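Local coordinates for protein PKS (Streptomyces albus, PDB 4OQJ) that probably acts as a polyketide synthase ketosynthase in oxazolomycin biosynthesis, catalysing condensation of carrier-protein-bound acyl chains, at residues 50-55 with 78-83; 365-370 with 395-400. All blocks are in the same frame, centred on the assembly; numbering follows the deposited sequence. Where two conformers were deposited one is given.

Contact 1: residues 50-55 with 78-83; sequences ETLTHF and AGQVLV
Thr53 and Gly79 form an antiparallel hydrogen-bonded pair, and His54 and Ala78 the non-hydrogen-bonded pair next to it, with CA atoms 4.3 Å apart. This is the outer bridge of a small three-stranded antiparallel sheet of the thiolase-fold ketosynthase, completed by strand 230-231 and separate from the large mixed sheet. Thr53 N donates to Gly79 O at 2.8 Å (163° at the hydrogen), and Gly79 N returns a bond to Thr53 O. The same Thr53 O also takes a CA-H...O contact from Ala78. Ala78 CB touches Leu52 CD1 at 3.9 Å and, less closely, His54 CD2. The Phe55 ring lies close to the bare backbone of Gly79, with CE2 3.4 Å from Gly79 N; Thr53 O stands over one ring face, and Val81 CG1 meets the ring edge 3.7 Å from CZ. The Gln80 chain bends at chi2 (-81°), which brings its amide to Thr51, the two side chains crossing at about a right angle: OE1 accepts from Thr51 OG1 at 2.7 Å, the donor tilted 20° from the carbonyl plane. The side chains of Thr51 and Gln80 both rest on Pro33. Where the segments splay apart, a water bridges them, donating to Thr51 O, bonding to Thr53 OG1 and accepting from Val81 N at 3.0 Å.

Contact 2: residues 365-370 with 395-400; sequences VKTNVG and PSLCFE
The flat side-chain amide of Asn368 meets Leu397 over one face: CD1 stands almost directly above ND2, 3.4 Å from it, and the two side chains cross at about a right angle. At the polar ends of the amide are two waters, both of which donate to Pro395 O. One accepts from ND2 at 2.9 Å and the other donates to OD1, so a single carbonyl is linked to both ends of the group. ND2 is also bonded to Arg49 O, and with both polar atoms engaged the amide has little freedom to turn over. The direct bond across the contact belongs to Thr367. Leu397 N donates to Thr367 OG1 at 2.9 Å, nearly straight at 164°. With chi1 at 68°, OG1 lies between its own backbone N and carbonyl carbon, where it can serve this N-H and also bond to Ser364 O, three residues earlier. The methyl CG2 packs instead against Leu397 O at 3.5 Å and near Ser396 OG. Ser396 OG bonds to Ser364 N, a further tie, to the residue just before 365-370. Segment 365-370 is most of the Lys-Thr-Asn-Val-Gly-His signature of ketosynthases, which in relatives borders the active site; Lys366 NZ bonds to His329 O. After helix 366-369, Gly370 leaves helical geometry with a positive phi. Around the contact, helix 38-46 packs on Val365 and Asn368, helix 376-390 touches Val365 and Lys366, and Ser396 and Phe399 lie against Val415 of strand 413-415, an outermost strand of the large mixed sheet.

From the N terminus, the chain leaves helix 38-46 and enters 50-55; contact 1 then closes a 22-residue excursion that holds helices 57-62 and 67-71. Much later, beyond strand 360-363, contact 2 closes a second excursion, built mainly of helix 376-390. The two loops run in series, neither nested nor crossed, yet their centres lie about 14 Å apart and they touch. Asn368 O probably accepts from Thr51 N at 2.9 Å and from Gln80 NE2, while Glu50 CG packs on Thr367 O. Segment 365-370 thus joins the small antiparallel sheet of the N-terminal ketosynthase region to the 395-400 loop at the edge of the main sheet.

Contact 1: residues 50-55 with 78-83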
loop_
_atom_site.group_PDB
_atom_site.type_symbol
_atom_site.label_atom_id
_atom_site.label_comp_id
_atom_site.label_asym_id
_atom_site.label_seq_id
_atom_site.Cartn_x
_atom_site.Cartn_y
_atom_site.Cartn_z
ATOM N N GLU A 50 9.686 30.488 10.452
ATOM C CA GLU A 50 8.971 30.244 9.196
ATOM C C GLU A 50 10.004 30.145 8.081
ATOM O O GLU A 50 10.867 31.007 7.993
ATOM C CB GLU A 50 8.022 31.395 8.879
ATOM C CG GLU A 50 6.585 31.084 8.779
ATOM C CD GLU A 50 5.806 32.308 8.332
ATOM O OE1 GLU A 50 6.276 33.439 8.584
ATOM O OE2 GLU A 50 4.739 32.144 7.714
ATOM N N THR A 51 9.930 29.133 7.224
ATOM C CA THR A 51 10.968 28.939 6.205
ATOM C C THR A 51 10.560 29.488 4.842
ATOM O O THR A 51 11.255 29.281 3.836
ATOM C CB THR A 51 11.309 27.456 6.063
ATOM O OG1 THR A 51 10.110 26.743 5.788
ATOM C CG2 THR A 51 11.910 26.931 7.351
ATOM N N LEU A 52 9.431 30.185 4.825
ATOM C CA LEU A 52 8.918 30.842 3.628
ATOM C C LEU A 52 9.990 31.675 2.930
ATOM O O LEU A 52 10.682 32.470 3.566
ATOM C CB LEU A 52 7.736 31.732 3.996
ATOM C CG LEU A 52 6.981 32.368 2.833
ATOM C CD1 LEU A 52 6.277 31.288 2.025
ATOM C CD2 LEU A 52 6.000 33.410 3.338
ATOM N N THR A 53 10.123 31.475 1.625
ATOM C CA THR A 53 11.024 32.268 0.804
ATOM C C THR A 53 10.210 33.303 0.032
ATOM O O THR A 53 9.198 32.962 -0.575
ATOM C CB THR A 53 11.818 31.384 -0.183
ATOM O OG1 THR A 53 12.661 30.479 0.546
ATOM C CG2 THR A 53 12.684 32.238 -1.114
ATOM N N HIS A 54 10.631 34.565 0.080
ATOM C CA HIS A 54 10.011 35.616 -0.732
ATOM C C HIS A 54 10.819 35.795 -2.022
ATOM O O HIS A 54 12.046 35.870 -1.986
ATOM C CB HIS A 54 9.928 36.931 0.042
ATOM C CG HIS A 54 8.948 36.902 1.174
ATOM N ND1 HIS A 54 9.291 36.493 2.447
ATOM C CD2 HIS A 54 7.634 37.217 1.224
ATOM C CE1 HIS A 54 8.231 36.565 3.231
ATOM N NE2 HIS A 54 7.210 36.999 2.513
ATOM N N PHE A 55 10.131 35.832 -3.160
ATOM C CA PHE A 55 10.806 35.922 -4.454
ATOM C C PHE A 55 10.793 37.355 -4.969
ATOM O O PHE A 55 9.755 38.021 -4.945
ATOM C CB PHE A 55 10.142 35.015 -5.490
ATOM C CG PHE A 55 10.066 33.568 -5.089
ATOM C CD1 PHE A 55 11.213 32.833 -4.867
ATOM C CD2 PHE A 55 8.835 32.941 -4.972
ATOM C CE1 PHE A 55 11.136 31.491 -4.517
ATOM C CE2 PHE A 55 8.751 31.596 -4.623
ATOM C CZ PHE A 55 9.906 30.879 -4.399
ATOM N N ALA A 78 5.906 34.224 -3.237
ATOM C CA ALA A 78 6.580 33.498 -2.176
ATOM C C ALA A 78 6.320 32.013 -2.325
ATOM O O ALA A 78 5.388 31.609 -3.011
ATOM C CB ALA A 78 6.108 33.990 -0.811
ATOM N N GLY A 79 7.158 31.205 -1.694
ATOM C CA GLY A 79 7.027 29.770 -1.779
ATOM C C GLY A 79 7.854 29.090 -0.712
ATOM O O GLY A 79 8.690 29.721 -0.065
ATOM N N GLN A 80 7.590 27.804 -0.517
ATOM C CA GLN A 80 8.315 26.976 0.434
ATOM C C GLN A 80 9.138 26.012 -0.371
ATOM O O GLN A 80 8.636 24.945 -0.751
ATOM C CB GLN A 80 7.344 26.227 1.348
ATOM C CG GLN A 80 6.654 27.119 2.366
ATOM C CD GLN A 80 7.524 27.403 3.574
ATOM O OE1 GLN A 80 8.733 27.175 3.551
ATOM N NE2 GLN A 80 6.903 27.896 4.648
ATOM N N VAL A 81 10.384 26.389 -0.660
ATOM C CA VAL A 81 11.199 25.639 -1.613
ATOM C C VAL A 81 12.194 24.694 -0.954
ATOM O O VAL A 81 12.715 24.951 0.138
ATOM C CB VAL A 81 11.977 26.585 -2.560
ATOM C CG1 VAL A 81 11.047 27.653 -3.125
ATOM C CG2 VAL A 81 13.150 27.227 -1.860
ATOM N N LEU A 82 12.446 23.587 -1.639
ATOM C CA LEU A 82 13.495 22.662 -1.257
ATOM C C LEU A 82 14.764 22.973 -2.058
ATOM O O LEU A 82 14.808 22.754 -3.267
ATOM C CB LEU A 82 13.057 21.221 -1.491
ATOM C CG LEU A 82 14.125 20.178 -1.149
ATOM C CD1 LEU A 82 14.475 20.241 0.332
ATOM C CD2 LEU A 82 13.630 18.788 -1.544
ATOM N N VAL A 83 15.785 23.485 -1.385
ATOM C CA VAL A 83 17.047 23.826 -2.040
ATOM C C VAL A 83 17.730 22.568 -2.569
ATOM O O VAL A 83 17.722 21.521 -1.912
ATOM C CB VAL A 83 18.007 24.567 -1.080
ATOM C CG1 VAL A 83 19.327 24.921 -1.787
ATOM C CG2 VAL A 83 17.354 25.823 -0.532
HETATM O O HOH W 1 11.609 28.313 1.311
#

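Contact 2: residues 365-370 with 395-400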
loop_
_atom_site.group_PDB
_atom_site.type_symbol
_atom_site.label_atom_id
_atom_site.label_comp_id
_atom_site.label_asym_id
_atom_site.label_seq_id
_atom_site.Cartn_x
_atom_site.Cartn_y
_atom_site.Cartn_z
ATOM N N VAL A 365 3.069 21.940 11.983
ATOM C CA VAL A 365 4.326 22.235 11.289
ATOM C C VAL A 365 4.069 22.910 9.938
ATOM O O VAL A 365 4.975 23.484 9.336
ATOM C CB VAL A 365 5.170 20.969 11.076
ATOM C CG1 VAL A 365 4.580 20.060 9.960
ATOM C CG2 VAL A 365 6.611 21.330 10.792
ATOM N N LYS A 366 2.837 22.855 9.450
ATOM C CA LYS A 366 2.527 23.587 8.229
ATOM C C LYS A 366 2.736 25.099 8.445
ATOM O O LYS A 366 2.946 25.827 7.481
ATOM C CB LYS A 366 1.105 23.289 7.760
ATOM C CG LYS A 366 0.955 21.828 7.287
ATOM C CD LYS A 366 -0.372 21.575 6.621
ATOM C CE LYS A 366 -0.461 20.134 6.109
ATOM N NZ LYS A 366 -0.252 19.164 7.211
ATOM N N THR A 367 2.732 25.556 9.702
ATOM C CA THR A 367 2.968 26.981 9.989
ATOM C C THR A 367 4.451 27.342 9.833
ATOM O O THR A 367 4.784 28.512 9.617
ATOM C CB THR A 367 2.506 27.390 11.414
ATOM O OG1 THR A 367 3.348 26.775 12.406
ATOM C CG2 THR A 367 1.051 27.010 11.649
ATOM N N ASN A 368 5.329 26.344 9.941
ATOM C CA ASN A 368 6.761 26.549 9.705
ATOM C C ASN A 368 7.096 26.424 8.217
ATOM O O ASN A 368 7.701 27.321 7.633
ATOM C CB ASN A 368 7.626 25.535 10.483
ATOM C CG ASN A 368 7.382 25.549 11.977
ATOM O OD1 ASN A 368 6.459 24.907 12.488
ATOM N ND2 ASN A 368 8.246 26.245 12.695
ATOM N N VAL A 369 6.726 25.290 7.616
ATOM C CA VAL A 369 7.265 24.909 6.308
ATOM C C VAL A 369 6.220 24.796 5.205
ATOM O O VAL A 369 6.552 24.426 4.077
ATOM C CB VAL A 369 8.029 23.551 6.384
ATOM C CG1 VAL A 369 9.189 23.640 7.357
ATOM C CG2 VAL A 369 7.083 22.394 6.757
ATOM N N GLY A 370 4.973 25.134 5.519
ATOM C CA GLY A 370 3.867 24.938 4.596
ATOM C C GLY A 370 3.391 23.495 4.502
ATOM O O GLY A 370 3.772 22.635 5.284
ATOM N N PRO A 395 6.871 26.077 19.325
ATOM C CA PRO A 395 5.741 26.909 18.914
ATOM C C PRO A 395 5.045 26.428 17.650
ATOM O O PRO A 395 5.674 25.851 16.759
ATOM C CB PRO A 395 6.379 28.279 18.651
ATOM C CG PRO A 395 7.668 28.263 19.364
ATOM C CD PRO A 395 8.131 26.839 19.316
ATOM N N SER A 396 3.739 26.668 17.613
ATOM C CA SER A 396 2.969 26.694 16.384
ATOM C C SER A 396 2.914 28.169 15.983
ATOM O O SER A 396 2.586 29.015 16.807
ATOM C CB SER A 396 1.576 26.100 16.609
ATOM O OG SER A 396 0.920 25.834 15.381
ATOM N N LEU A 397 3.265 28.491 14.743
ATOM C CA LEU A 397 3.524 29.882 14.368
ATOM C C LEU A 397 2.293 30.616 13.832
ATOM O O LEU A 397 1.275 30.001 13.509
ATOM C CB LEU A 397 4.649 29.928 13.324
ATOM C CG LEU A 397 5.960 29.257 13.763
ATOM C CD1 LEU A 397 7.058 29.432 12.724
ATOM C CD2 LEU A 397 6.438 29.753 15.127
ATOM N N CYS A 398 2.408 31.943 13.763
ATOM C CA CYS A 398 1.361 32.814 13.230
ATOM C C CYS A 398 0.050 32.691 14.006
ATOM O O CYS A 398 -1.031 32.885 13.446
ATOM C CB CYS A 398 1.123 32.510 11.743
ATOM S SG CYS A 398 2.601 32.690 10.697
ATOM N N PHE A 399 0.154 32.362 15.293
ATOM C CA PHE A 399 -1.013 32.299 16.171
ATOM C C PHE A 399 -1.056 33.491 17.124
ATOM O O PHE A 399 -0.220 33.602 18.016
ATOM C CB PHE A 399 -1.026 31.015 16.994
ATOM C CG PHE A 399 -2.264 30.863 17.826
ATOM C CD1 PHE A 399 -3.450 30.453 17.246
ATOM C CD2 PHE A 399 -2.250 31.158 19.174
ATOM C CE1 PHE A 399 -4.593 30.317 18.003
ATOM C CE2 PHE A 399 -3.391 31.034 19.935
ATOM C CZ PHE A 399 -4.561 30.618 19.355
ATOM N N GLU A 400 -2.047 34.354 16.938
ATOM C CA GLU A 400 -2.162 35.592 17.712
ATOM C C GLU A 400 -3.424 35.596 18.549
ATOM O O GLU A 400 -3.423 36.060 19.685
ATOM C CB GLU A 400 -2.160 36.795 16.783
ATOM C CG GLU A 400 -0.872 36.933 15.988
ATOM C CD GLU A 400 -0.975 37.965 14.886
ATOM O OE1 GLU A 400 -1.995 38.695 14.844
ATOM O OE2 GLU A 400 -0.038 38.043 14.061
HETATM O O HOH W 2 8.206 26.341 15.642
HETATM O O HOH W 3 5.280 24.158 14.594
#